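Local coordinates for acetyl xylan esterase (Paenibacillus sp. R4, PDB 6AGQ), which probably removes acetyl groups from xylan and related acetylated substrates, as a cold-active serine esterase of the alpha/beta-hydrolase clan, at residues K38-Q43 with C161-D166; A193-D198 with S260-R265; P201-P206 with R315-Y320. All coordinates share one frame; numbering follows the deposited sequence.

Contact 1 (K38-Q43 with C161-D166); sequences KPLHAQ and CIRALD
In this alpha/beta-hydrolase fold, the loop between helix 24-36 and strand 43-46 is fastened to helix 153-170 chiefly by R163, whose guanidinium meets the backbone of K38 and P39. NH1 and NH2 close end-on upon a single acceptor, K38 O: NH1 lies 3.0 Å from K38 O, in the carbonyl plane and on a lone pair, whereas NH2, also bonded to it, sits well above that plane. K38 O itself stays within 6° of the guanidinium plane. A weak bond of 3.2 Å runs from R163 NH2 to P39 O, again at the edge of the group. With CG beside the backbone N (chi1 -69°) and a bend at chi3 (78°), the R163 chain brings its guanidinium to these carbonyls. L40 supplies the apolar half: its CD1 rests 3.9 Å over the centre of one guanidinium face and 3.7 Å from D166 CB, while CD2 lies 3.7 Å from R163 O. Beyond the two segments, S35 OG and D63 O also accept from R163, and D166 forms a salt bridge with R200. A leucine in place of R163 would probably leave the carbonyls of K38 and P39 without these donors and the loop freer to shift. Edge-on bonds to backbone oxygens and an apolar cover on one face together fix the rotation of a buried cation, with carbonyl dipoles likely to steady its charge.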
ATOM      1  N   LYS A  38       3.978  10.126 -49.749  1.00 47.71           N
ATOM      2  CA  LYS A  38       2.981   9.090 -49.431  1.00 46.65           C
ATOM      3  C   LYS A  38       1.656   9.772 -49.390  1.00 41.48           C
ATOM      4  O   LYS A  38       1.376  10.503 -48.447  1.00 39.22           O
ATOM      5  CB  LYS A  38       3.275   8.389 -48.108  1.00 49.72           C
ATOM      6  CG  LYS A  38       3.194   6.894 -48.231  1.00 61.07           C
ATOM      7  CD  LYS A  38       4.387   6.329 -49.014  1.00 62.58           C
ATOM      8  CE  LYS A  38       4.083   4.905 -49.445  1.00 65.34           C
ATOM      9  NZ  LYS A  38       3.819   4.032 -48.244  1.00 73.46           N
ATOM     10  N   PRO A  39       0.840   9.558 -50.428  1.00 40.34           N
ATOM     11  CA  PRO A  39      -0.534  10.083 -50.362  1.00 38.10           C
ATOM     12  C   PRO A  39      -1.293   9.607 -49.076  1.00 33.75           C
ATOM     13  O   PRO A  39      -1.001   8.521 -48.521  1.00 25.40           O
ATOM     14  CB  PRO A  39      -1.190   9.499 -51.615  1.00 37.92           C
ATOM     15  CG  PRO A  39      -0.053   9.195 -52.530  1.00 41.81           C
ATOM     16  CD  PRO A  39       1.049   8.716 -51.625  1.00 39.39           C
ATOM     17  N   LEU A  40      -2.225  10.433 -48.624  1.00 31.38           N
ATOM     18  CA  LEU A  40      -3.043  10.138 -47.442  1.00 34.89           C
ATOM     19  C   LEU A  40      -4.010   8.983 -47.640  1.00 30.48           C
ATOM     20  O   LEU A  40      -4.179   8.157 -46.743  1.00 29.54           O
ATOM     21  CB  LEU A  40      -3.777  11.398 -46.937  1.00 39.98           C
ATOM     22  CG  LEU A  40      -3.196  11.982 -45.637  1.00 45.84           C
ATOM     23  CD1 LEU A  40      -1.826  12.605 -45.886  1.00 49.72           C
ATOM     24  CD2 LEU A  40      -4.173  13.001 -45.075  1.00 48.42           C
ATOM     25  N   HIS A  41      -4.620   8.906 -48.813  1.00 30.34           N
ATOM     26  CA  HIS A  41      -5.670   7.926 -49.138  1.00 31.85           C
ATOM     27  C   HIS A  41      -6.845   7.950 -48.109  1.00 33.92           C
ATOM     28  O   HIS A  41      -7.463   6.893 -47.807  1.00 36.31           O
ATOM     29  CB  HIS A  41      -5.103   6.510 -49.289  1.00 36.04           C
ATOM     30  CG  HIS A  41      -4.238   6.292 -50.490  1.00 45.31           C
ATOM     31  ND1 HIS A  41      -4.460   6.912 -51.704  1.00 48.55           N
ATOM     32  CD2 HIS A  41      -3.192   5.446 -50.686  1.00 48.70           C
ATOM     33  CE1 HIS A  41      -3.557   6.497 -52.580  1.00 54.22           C
ATOM     34  NE2 HIS A  41      -2.782   5.599 -51.988  1.00 55.40           N
ATOM     35  N   ALA A  42      -7.182   9.160 -47.630  1.00 35.13           N
ATOM     36  CA  ALA A  42      -8.296   9.385 -46.705  1.00 35.20           C
ATOM     37  C   ALA A  42      -9.617   8.677 -47.132  1.00 37.09           C
ATOM     38  O   ALA A  42     -10.080   8.842 -48.242  1.00 35.08           O
ATOM     39  CB  ALA A  42      -8.535  10.874 -46.525  1.00 33.55           C
ATOM     40  N   GLN A  43     -10.171   7.854 -46.248  1.00 34.91           N
ATOM     41  CA  GLN A  43     -11.515   7.337 -46.402  1.00 36.77           C
ATOM     42  C   GLN A  43     -12.320   7.933 -45.244  1.00 38.05           C
ATOM     43  O   GLN A  43     -11.853   8.037 -44.089  1.00 38.38           O
ATOM     44  CB  GLN A  43     -11.582   5.812 -46.374  1.00 43.81           C
ATOM     45  CG  GLN A  43     -10.725   5.047 -47.410  1.00 50.87           C
ATOM     46  CD  GLN A  43     -10.616   3.538 -47.084  1.00 60.86           C
ATOM     47  OE1 GLN A  43      -9.527   3.026 -46.788  1.00 59.00           O
ATOM     48  NE2 GLN A  43     -11.763   2.828 -47.107  1.00 61.18           N
ATOM     49  N   CYS A 161       0.989  12.310 -36.800  1.00 31.75           N
ATOM     50  CA  CYS A 161       0.435  13.488 -36.159  1.00 30.62           C
ATOM     51  C   CYS A 161       0.474  14.687 -37.049  1.00 31.97           C
ATOM     52  O   CYS A 161      -0.366  15.552 -36.890  1.00 28.27           O
ATOM     53  CB  CYS A 161       1.103  13.793 -34.788  1.00 32.14           C
ATOM     54  SG  CYS A 161       0.752  12.532 -33.515  1.00 35.76           S
ATOM     55  N   ILE A 162       1.492  14.779 -37.911  1.00 30.16           N
ATOM     56  CA  ILE A 162       1.575  15.847 -38.923  1.00 29.94           C
ATOM     57  C   ILE A 162       0.605  15.539 -40.072  1.00 30.44           C
ATOM     58  O   ILE A 162      -0.063  16.431 -40.676  1.00 26.51           O
ATOM     59  CB  ILE A 162       3.042  15.979 -39.444  1.00 33.75           C
ATOM     60  CG1 ILE A 162       3.897  16.737 -38.394  1.00 37.11           C
ATOM     61  CG2 ILE A 162       3.131  16.656 -40.835  1.00 36.40           C
ATOM     62  CD1 ILE A 162       5.400  16.535 -38.620  1.00 37.79           C
ATOM     63  N   ARG A 163       0.517  14.256 -40.386  1.00 26.12           N
ATOM     64  CA  ARG A 163      -0.447  13.833 -41.383  1.00 26.95           C
ATOM     65  C   ARG A 163      -1.917  14.038 -40.949  1.00 24.47           C
ATOM     66  O   ARG A 163      -2.764  14.230 -41.829  1.00 24.89           O
ATOM     67  CB  ARG A 163      -0.136  12.400 -41.815  1.00 27.84           C
ATOM     68  CG  ARG A 163       1.157  12.349 -42.595  1.00 26.93           C
ATOM     69  CD  ARG A 163       1.714  10.952 -42.687  1.00 26.80           C
ATOM     70  NE  ARG A 163       1.003  10.162 -43.692  1.00 28.21           N
ATOM     71  CZ  ARG A 163       1.180  10.225 -45.004  1.00 28.77           C
ATOM     72  NH1 ARG A 163       2.090  11.052 -45.566  1.00 26.61           N
ATOM     73  NH2 ARG A 163       0.446   9.411 -45.767  1.00 27.55           N
ATOM     74  N   ALA A 164      -2.221  14.055 -39.649  1.00 20.67           N
ATOM     75  CA  ALA A 164      -3.521  14.549 -39.179  1.00 21.77           C
ATOM     76  C   ALA A 164      -3.784  16.024 -39.559  1.00 24.20           C
ATOM     77  O   ALA A 164      -4.891  16.421 -39.836  1.00 24.59           O
ATOM     78  CB  ALA A 164      -3.658  14.358 -37.681  1.00 22.35           C
ATOM     79  N   LEU A 165      -2.753  16.847 -39.586  1.00 26.35           N
ATOM     80  CA  LEU A 165      -2.925  18.234 -40.070  1.00 27.55           C
ATOM     81  C   LEU A 165      -3.152  18.243 -41.584  1.00 30.06           C
ATOM     82  O   LEU A 165      -3.951  19.036 -42.044  1.00 29.83           O
ATOM     83  CB  LEU A 165      -1.730  19.105 -39.751  1.00 24.84           C
ATOM     84  CG  LEU A 165      -1.219  19.044 -38.317  1.00 28.74           C
ATOM     85  CD1 LEU A 165       0.144  19.744 -38.200  1.00 30.80           C
ATOM     86  CD2 LEU A 165      -2.252  19.590 -37.341  1.00 31.14           C
ATOM     87  N   ASP A 166      -2.482  17.354 -42.341  1.00 34.41           N
ATOM     88  CA  ASP A 166      -2.764  17.140 -43.802  1.00 33.67           C
ATOM     89  C   ASP A 166      -4.224  16.711 -43.985  1.00 29.35           C
ATOM     90  O   ASP A 166      -4.870  17.132 -44.923  1.00 27.73           O
ATOM     91  CB  ASP A 166      -1.898  16.005 -44.494  1.00 36.70           C
ATOM     92  CG  ASP A 166      -0.349  16.257 -44.482  1.00 42.42           C
ATOM     93  OD1 ASP A 166       0.098  17.381 -44.207  1.00 46.54           O
ATOM     94  OD2 ASP A 166       0.435  15.293 -44.774  1.00 47.13           O
TER

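Contact 2 (A193-D198 with S260-R265); sequences AAAGLD and SRIKAR
I262, A195 and G196 bury the most surface here, in a contact where a branched side chain lies against the backbone of a helix. I262 CG1 packs 3.6 Å from G196 N and 3.8 Å from A195 C, so a methylene touches the peptide link between the two helical residues. With CG1 beside its own backbone N (chi1 -62°) and CG2 anti to that N, I262 brings CG1, CG2 and CD1 all up to the methyl of A195; the nearest of them, CG1, is 4.0 Å from A195 CB. At G196, which has no side chain, the backbones come close, its CA 4.6 Å from the CA of I262. The helix is 186-197, and the turn that leads from strand 179-184 into it carries a GxSxG sequence (G183, S185, G187) consistent with the nucleophile elbow of alpha/beta-hydrolases; the contact lies at the opposite, C-terminal end, where the loop 260-264 leads into strand 265-271. There the carbonyl of A195 is served by solvent. One water donates to A195 O at 2.9 Å and accepts from A264 N at 3.1 Å, bridging helix and loop; a second water lies 2.7 Å from both A195 O and R261 O. R261 adds its CB, 3.5 Å from G196 O, before the rest of its chain leads away from the helix. Its guanidinium is held by N20, by the carbonyl of N257 and by a salt bridge with D25, with F24 of helix 24-36 packing against the side chain.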
ATOM      1  N   ALA A 193       4.961  18.480 -30.496  1.00 32.23           N
ATOM      2  CA  ALA A 193       5.627  17.963 -31.715  1.00 34.28           C
ATOM      3  C   ALA A 193       4.963  18.533 -32.979  1.00 32.26           C
ATOM      4  O   ALA A 193       5.610  18.918 -33.944  1.00 36.31           O
ATOM      5  CB  ALA A 193       5.571  16.440 -31.754  1.00 33.62           C
ATOM      6  N   ALA A 194       3.667  18.509 -33.000  1.00 27.96           N
ATOM      7  CA  ALA A 194       2.938  18.943 -34.182  1.00 28.92           C
ATOM      8  C   ALA A 194       3.192  20.393 -34.455  1.00 29.90           C
ATOM      9  O   ALA A 194       3.495  20.764 -35.575  1.00 31.92           O
ATOM     10  CB  ALA A 194       1.475  18.722 -34.012  1.00 29.32           C
ATOM     11  N   ALA A 195       3.104  21.199 -33.412  1.00 29.11           N
ATOM     12  CA  ALA A 195       3.368  22.618 -33.518  1.00 31.21           C
ATOM     13  C   ALA A 195       4.849  22.946 -33.724  1.00 31.17           C
ATOM     14  O   ALA A 195       5.191  23.968 -34.292  1.00 29.87           O
ATOM     15  CB  ALA A 195       2.850  23.312 -32.285  1.00 31.74           C
ATOM     16  N   GLY A 196       5.731  22.096 -33.215  1.00 33.50           N
ATOM     17  CA  GLY A 196       7.150  22.302 -33.377  1.00 31.85           C
ATOM     18  C   GLY A 196       7.686  21.976 -34.750  1.00 32.69           C
ATOM     19  O   GLY A 196       8.573  22.656 -35.237  1.00 32.18           O
ATOM     20  N   LEU A 197       7.134  20.933 -35.352  1.00 30.09           N
ATOM     21  CA  LEU A 197       7.534  20.419 -36.664  1.00 32.37           C
ATOM     22  C   LEU A 197       6.689  20.923 -37.851  1.00 34.73           C
ATOM     23  O   LEU A 197       7.007  20.630 -39.015  1.00 37.52           O
ATOM     24  CB  LEU A 197       7.488  18.873 -36.634  1.00 30.39           C
ATOM     25  CG  LEU A 197       8.466  18.211 -35.640  1.00 31.86           C
ATOM     26  CD1 LEU A 197       8.454  16.699 -35.747  1.00 33.50           C
ATOM     27  CD2 LEU A 197       9.899  18.715 -35.825  1.00 36.05           C
ATOM     28  N   ASP A 198       5.647  21.690 -37.586  1.00 30.15           N
ATOM     29  CA  ASP A 198       4.780  22.171 -38.651  1.00 33.60           C
ATOM     30  C   ASP A 198       4.394  23.582 -38.391  1.00 32.87           C
ATOM     31  O   ASP A 198       4.037  23.899 -37.268  1.00 40.51           O
ATOM     32  CB  ASP A 198       3.499  21.301 -38.712  1.00 33.57           C
ATOM     33  CG  ASP A 198       2.796  21.371 -40.073  1.00 36.03           C
ATOM     34  OD1 ASP A 198       3.141  20.555 -40.959  1.00 40.09           O
ATOM     35  OD2 ASP A 198       1.887  22.228 -40.275  1.00 38.26           O
ATOM     36  N   SER A 260      11.169  24.962 -28.653  1.00 34.75           N
ATOM     37  CA  SER A 260      12.095  25.985 -29.171  1.00 35.00           C
ATOM     38  C   SER A 260      11.763  26.403 -30.636  1.00 31.78           C
ATOM     39  O   SER A 260      12.222  27.421 -31.105  1.00 27.76           O
ATOM     40  CB  SER A 260      13.505  25.397 -29.061  1.00 35.86           C
ATOM     41  OG  SER A 260      14.326  25.915 -30.043  1.00 55.96           O
ATOM     42  N   ARG A 261      10.999  25.576 -31.362  1.00 30.93           N
ATOM     43  CA  ARG A 261      10.574  25.894 -32.746  1.00 30.65           C
ATOM     44  C   ARG A 261       9.085  26.228 -32.921  1.00 30.82           C
ATOM     45  O   ARG A 261       8.674  26.431 -34.037  1.00 34.10           O
ATOM     46  CB  ARG A 261      10.972  24.741 -33.670  1.00 32.53           C
ATOM     47  CG  ARG A 261      12.485  24.578 -33.786  1.00 35.76           C
ATOM     48  CD  ARG A 261      12.889  23.157 -33.493  1.00 36.26           C
ATOM     49  NE  ARG A 261      14.262  22.924 -33.882  1.00 36.42           N
ATOM     50  CZ  ARG A 261      15.292  22.705 -33.065  1.00 34.85           C
ATOM     51  NH1 ARG A 261      15.145  22.676 -31.747  1.00 36.06           N
ATOM     52  NH2 ARG A 261      16.507  22.479 -33.590  1.00 34.53           N
ATOM     53  N   ILE A 262       8.301  26.245 -31.836  1.00 29.68           N
ATOM     54  CA  ILE A 262       6.889  26.620 -31.829  1.00 30.49           C
ATOM     55  C   ILE A 262       6.716  28.122 -31.850  1.00 31.78           C
ATOM     56  O   ILE A 262       7.215  28.801 -30.942  1.00 35.86           O
ATOM     57  CB  ILE A 262       6.153  26.068 -30.574  1.00 29.58           C
ATOM     58  CG1 ILE A 262       6.206  24.533 -30.576  1.00 30.57           C
ATOM     59  CG2 ILE A 262       4.708  26.550 -30.514  1.00 28.73           C
ATOM     60  CD1 ILE A 262       5.636  23.857 -29.373  1.00 30.37           C
ATOM     61  N   LYS A 263       6.008  28.631 -32.857  1.00 33.59           N
ATOM     62  CA  LYS A 263       5.607  30.086 -32.948  1.00 37.80           C
ATOM     63  C   LYS A 263       4.124  30.359 -32.688  1.00 33.63           C
ATOM     64  O   LYS A 263       3.715  31.513 -32.484  1.00 33.71           O
ATOM     65  CB  LYS A 263       5.918  30.666 -34.335  1.00 43.79           C
ATOM     66  CG  LYS A 263       7.370  31.043 -34.587  1.00 49.86           C
ATOM     67  CD  LYS A 263       8.111  30.041 -35.477  1.00 62.42           C
ATOM     68  CE  LYS A 263       9.125  30.724 -36.407  1.00 65.31           C
ATOM     69  NZ  LYS A 263      10.014  31.664 -35.665  1.00 72.65           N
ATOM     70  N   ALA A 264       3.323  29.300 -32.762  1.00 30.23           N
ATOM     71  CA  ALA A 264       1.986  29.270 -32.229  1.00 29.84           C
ATOM     72  C   ALA A 264       1.914  29.837 -30.817  1.00 28.14           C
ATOM     73  O   ALA A 264       2.837  29.715 -30.042  1.00 31.77           O
ATOM     74  CB  ALA A 264       1.413  27.804 -32.272  1.00 31.09           C
ATOM     75  N   ARG A 265       0.785  30.471 -30.524  1.00 28.88           N
ATOM     76  CA  ARG A 265       0.390  30.882 -29.186  1.00 28.24           C
ATOM     77  C   ARG A 265       0.015  29.648 -28.393  1.00 26.43           C
ATOM     78  O   ARG A 265      -0.737  28.846 -28.907  1.00 28.26           O
ATOM     79  CB  ARG A 265      -0.811  31.864 -29.270  1.00 27.61           C
ATOM     80  CG  ARG A 265      -1.360  32.270 -27.917  1.00 31.21           C
ATOM     81  CD  ARG A 265      -2.558  33.230 -28.000  1.00 33.59           C
ATOM     82  NE  ARG A 265      -2.275  34.348 -28.878  1.00 31.68           N
ATOM     83  CZ  ARG A 265      -1.722  35.517 -28.530  1.00 36.33           C
ATOM     84  NH1 ARG A 265      -1.406  35.829 -27.263  1.00 31.88           N
ATOM     85  NH2 ARG A 265      -1.553  36.438 -29.490  1.00 38.05           N
TER
HETATM   86  O   HOH W   1       4.486  26.785 -34.057  1.00 33.17           O
HETATM   87  O   HOH W   2       6.835  25.502 -35.810  1.00 34.52           O

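Contact 3 (P201-P206 with R315-Y320); sequences PKLALP and RFIEAY
F316 has CG opposite its backbone N (chi1 -174°), a setting that carries the ring from helix 309-320 to the leucines of strand 203-207, while I317, with CG1 beside its own N (chi1 -77°), extends CD1 to L205. The ring meets both leucines through CD2 and CE2: CE2 is 3.7 Å from L203 CG, and CD2 is 3.9 Å from L205 CD2. In each pair leucine and phenylalanine run past each other in opposite directions, and both leucines approach the ring obliquely. L205 CD2 also touches I317 CD1 at 3.9 Å, the two side chains crossing at about a right angle, so this one methyl sits in the corner formed by the aromatic ring and the isoleucine tip. L203 CD2 reaches I317 CG1 at 4.0 Å, while its other methyl, CD1, lies 4.2 Å from Y320 CB. This is the helix-on-sheet packing of the alpha/beta-hydrolase fold: in the strand between 179-184 and 265-271, residues 203-206 run almost antiparallel to residues 315-320 of the C-terminal helix (174°), the two short axes coming within 10.4 Å. L203 and L205 present their side chains on the helix-facing side of the strand, whereas A204 between them points away. At the end of the helix, the extended K202 chain brings NZ within 3.4 Å of Y320 O, a weak bond, and NZ is more firmly held by L321 O. The Y320 ring itself forms a cation-pi pair with R265, and F316 packs on L267 of the neighbouring strand. R315 reaches D49 O of the second subunit.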
ATOM      1  N   PRO A 201      -0.314  25.101 -37.398  1.00 32.24           N
ATOM      2  CA  PRO A 201      -1.138  25.317 -36.203  1.00 31.34           C
ATOM      3  C   PRO A 201      -0.971  26.711 -35.652  1.00 30.28           C
ATOM      4  O   PRO A 201       0.140  27.211 -35.576  1.00 28.56           O
ATOM      5  CB  PRO A 201      -0.614  24.273 -35.207  1.00 32.96           C
ATOM      6  CG  PRO A 201       0.088  23.270 -36.030  1.00 32.26           C
ATOM      7  CD  PRO A 201       0.641  23.992 -37.198  1.00 31.32           C
ATOM      8  N   LYS A 202      -2.097  27.353 -35.341  1.00 28.16           N
ATOM      9  CA  LYS A 202      -2.115  28.663 -34.790  1.00 29.12           C
ATOM     10  C   LYS A 202      -2.083  28.672 -33.238  1.00 26.97           C
ATOM     11  O   LYS A 202      -1.500  29.592 -32.635  1.00 24.35           O
ATOM     12  CB  LYS A 202      -3.357  29.315 -35.268  1.00 29.93           C
ATOM     13  CG  LYS A 202      -3.397  30.767 -34.987  1.00 30.46           C
ATOM     14  CD  LYS A 202      -4.792  31.240 -35.264  1.00 32.62           C
ATOM     15  CE  LYS A 202      -4.849  32.745 -35.177  1.00 36.57           C
ATOM     16  NZ  LYS A 202      -6.202  33.147 -35.640  1.00 38.30           N
ATOM     17  N   LEU A 203      -2.708  27.669 -32.631  1.00 25.13           N
ATOM     18  CA  LEU A 203      -2.720  27.487 -31.191  1.00 29.94           C
ATOM     19  C   LEU A 203      -2.198  26.107 -30.810  1.00 27.92           C
ATOM     20  O   LEU A 203      -2.437  25.155 -31.530  1.00 27.80           O
ATOM     21  CB  LEU A 203      -4.142  27.580 -30.661  1.00 30.52           C
ATOM     22  CG  LEU A 203      -4.750  28.859 -30.214  1.00 34.06           C
ATOM     23  CD1 LEU A 203      -4.375  30.015 -31.082  1.00 38.50           C
ATOM     24  CD2 LEU A 203      -6.243  28.703 -30.110  1.00 34.89           C
ATOM     25  N   ALA A 204      -1.563  26.002 -29.633  1.00 28.28           N
ATOM     26  CA  ALA A 204      -1.134  24.716 -29.051  1.00 27.76           C
ATOM     27  C   ALA A 204      -1.637  24.658 -27.610  1.00 27.04           C
ATOM     28  O   ALA A 204      -1.408  25.610 -26.871  1.00 24.38           O
ATOM     29  CB  ALA A 204       0.367  24.579 -29.092  1.00 28.00           C
ATOM     30  N   LEU A 205      -2.378  23.587 -27.241  1.00 24.98           N
ATOM     31  CA  LEU A 205      -2.922  23.459 -25.922  1.00 25.30           C
ATOM     32  C   LEU A 205      -2.429  22.177 -25.167  1.00 26.19           C
ATOM     33  O   LEU A 205      -3.256  21.356 -24.769  1.00 29.86           O
ATOM     34  CB  LEU A 205      -4.439  23.486 -25.990  1.00 26.49           C
ATOM     35  CG  LEU A 205      -5.090  24.822 -26.390  1.00 29.47           C
ATOM     36  CD1 LEU A 205      -5.305  24.901 -27.881  1.00 31.68           C
ATOM     37  CD2 LEU A 205      -6.445  24.960 -25.709  1.00 34.38           C
ATOM     38  N   PRO A 206      -1.114  22.042 -24.922  1.00 23.96           N
ATOM     39  CA  PRO A 206      -0.596  20.921 -24.093  1.00 25.39           C
ATOM     40  C   PRO A 206      -1.100  20.855 -22.622  1.00 26.78           C
ATOM     41  O   PRO A 206      -0.954  21.814 -21.875  1.00 29.43           O
ATOM     42  CB  PRO A 206       0.897  21.127 -24.153  1.00 26.03           C
ATOM     43  CG  PRO A 206       1.062  22.585 -24.317  1.00 26.63           C
ATOM     44  CD  PRO A 206      -0.063  23.046 -25.176  1.00 25.63           C
ATOM     45  N   ARG A 315     -12.248  29.312 -23.345  1.00 32.95           N
ATOM     46  CA  ARG A 315     -11.991  30.792 -23.346  1.00 33.67           C
ATOM     47  C   ARG A 315     -10.785  31.203 -24.189  1.00 31.48           C
ATOM     48  O   ARG A 315     -10.810  32.194 -24.896  1.00 38.62           O
ATOM     49  CB  ARG A 315     -11.738  31.320 -21.933  1.00 39.36           C
ATOM     50  CG  ARG A 315     -12.929  31.272 -21.000  1.00 46.07           C
ATOM     51  CD  ARG A 315     -12.696  32.022 -19.693  1.00 53.32           C
ATOM     52  NE  ARG A 315     -13.865  31.850 -18.817  1.00 58.36           N
ATOM     53  CZ  ARG A 315     -14.991  32.581 -18.846  1.00 59.37           C
ATOM     54  NH1 ARG A 315     -15.159  33.612 -19.695  1.00 56.33           N
ATOM     55  NH2 ARG A 315     -15.976  32.264 -18.005  1.00 58.20           N
ATOM     56  N   PHE A 316      -9.703  30.448 -24.063  1.00 28.68           N
ATOM     57  CA  PHE A 316      -8.514  30.615 -24.860  1.00 26.60           C
ATOM     58  C   PHE A 316      -8.766  30.479 -26.361  1.00 26.07           C
ATOM     59  O   PHE A 316      -8.353  31.349 -27.148  1.00 25.53           O
ATOM     60  CB  PHE A 316      -7.490  29.576 -24.385  1.00 28.02           C
ATOM     61  CG  PHE A 316      -6.152  29.714 -25.023  1.00 27.60           C
ATOM     62  CD1 PHE A 316      -5.306  30.752 -24.662  1.00 32.69           C
ATOM     63  CD2 PHE A 316      -5.719  28.783 -25.940  1.00 29.34           C
ATOM     64  CE1 PHE A 316      -4.052  30.902 -25.262  1.00 32.25           C
ATOM     65  CE2 PHE A 316      -4.480  28.890 -26.507  1.00 31.11           C
ATOM     66  CZ  PHE A 316      -3.648  29.950 -26.171  1.00 33.29           C
ATOM     67  N   ILE A 317      -9.435  29.391 -26.734  1.00 25.62           N
ATOM     68  CA  ILE A 317      -9.835  29.138 -28.108  1.00 28.51           C
ATOM     69  C   ILE A 317     -10.777  30.229 -28.641  1.00 32.52           C
ATOM     70  O   ILE A 317     -10.564  30.744 -29.750  1.00 33.39           O
ATOM     71  CB  ILE A 317     -10.417  27.729 -28.266  1.00 29.77           C
ATOM     72  CG1 ILE A 317      -9.238  26.759 -28.276  1.00 34.22           C
ATOM     73  CG2 ILE A 317     -11.257  27.618 -29.562  1.00 32.38           C
ATOM     74  CD1 ILE A 317      -9.604  25.331 -28.004  1.00 36.49           C
ATOM     75  N   GLU A 318     -11.795  30.586 -27.860  1.00 33.29           N
ATOM     76  CA  GLU A 318     -12.727  31.649 -28.273  1.00 36.75           C
ATOM     77  C   GLU A 318     -12.026  32.959 -28.450  1.00 35.61           C
ATOM     78  O   GLU A 318     -12.372  33.705 -29.345  1.00 41.30           O
ATOM     79  CB  GLU A 318     -13.894  31.804 -27.280  1.00 44.60           C
ATOM     80  CG  GLU A 318     -15.149  31.020 -27.651  1.00 54.87           C
ATOM     81  CD  GLU A 318     -16.190  31.932 -28.278  1.00 63.78           C
ATOM     82  OE1 GLU A 318     -16.852  32.672 -27.502  1.00 73.34           O
ATOM     83  OE2 GLU A 318     -16.319  31.928 -29.527  1.00 57.64           O
ATOM     84  N   ALA A 319     -11.052  33.276 -27.584  1.00 31.64           N
ATOM     85  CA  ALA A 319     -10.336  34.538 -27.721  1.00 30.60           C
ATOM     86  C   ALA A 319      -9.390  34.656 -28.871  1.00 31.28           C
ATOM     87  O   ALA A 319      -9.185  35.755 -29.384  1.00 36.43           O
ATOM     88  CB  ALA A 319      -9.591  34.852 -26.425  1.00 31.48           C
ATOM     89  N   TYR A 320      -8.703  33.577 -29.209  1.00 30.81           N
ATOM     90  CA  TYR A 320      -7.503  33.655 -30.073  1.00 32.99           C
ATOM     91  C   TYR A 320      -7.543  32.839 -31.370  1.00 31.91           C
ATOM     92  O   TYR A 320      -6.773  33.127 -32.257  1.00 31.88           O
ATOM     93  CB  TYR A 320      -6.229  33.267 -29.282  1.00 33.25           C
ATOM     94  CG  TYR A 320      -5.897  34.208 -28.125  1.00 33.02           C
ATOM     95  CD1 TYR A 320      -5.468  35.513 -28.366  1.00 31.33           C
ATOM     96  CD2 TYR A 320      -6.008  33.781 -26.784  1.00 32.37           C
ATOM     97  CE1 TYR A 320      -5.172  36.381 -27.310  1.00 32.43           C
ATOM     98  CE2 TYR A 320      -5.728  34.647 -25.730  1.00 32.70           C
ATOM     99  CZ  TYR A 320      -5.320  35.939 -25.998  1.00 30.63           C
ATOM    100  OH  TYR A 320      -5.043  36.775 -24.972  1.00 33.69           O
TER

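In the fold
From the N terminus, contact 1 closes first, returning helix 153-170 to the loop that precedes strand 43-46; it is complete before either of the others opens. Contacts 2 and 3 then cross along the chain: segment 193-198 is followed by 201-206, and their partners 260-265 and 315-320 come later in the same order. Contact 2 ties helix 186-197 to the approach of strand 265-271, and contact 3 lays the C-terminal helix on strand 203-207. These two join directly in the sheet, where R265 pairs with K202 and A204. Contact 1 meets contact 2 through I162 and L165, packed on L197 and D198, and L165 also touches P201.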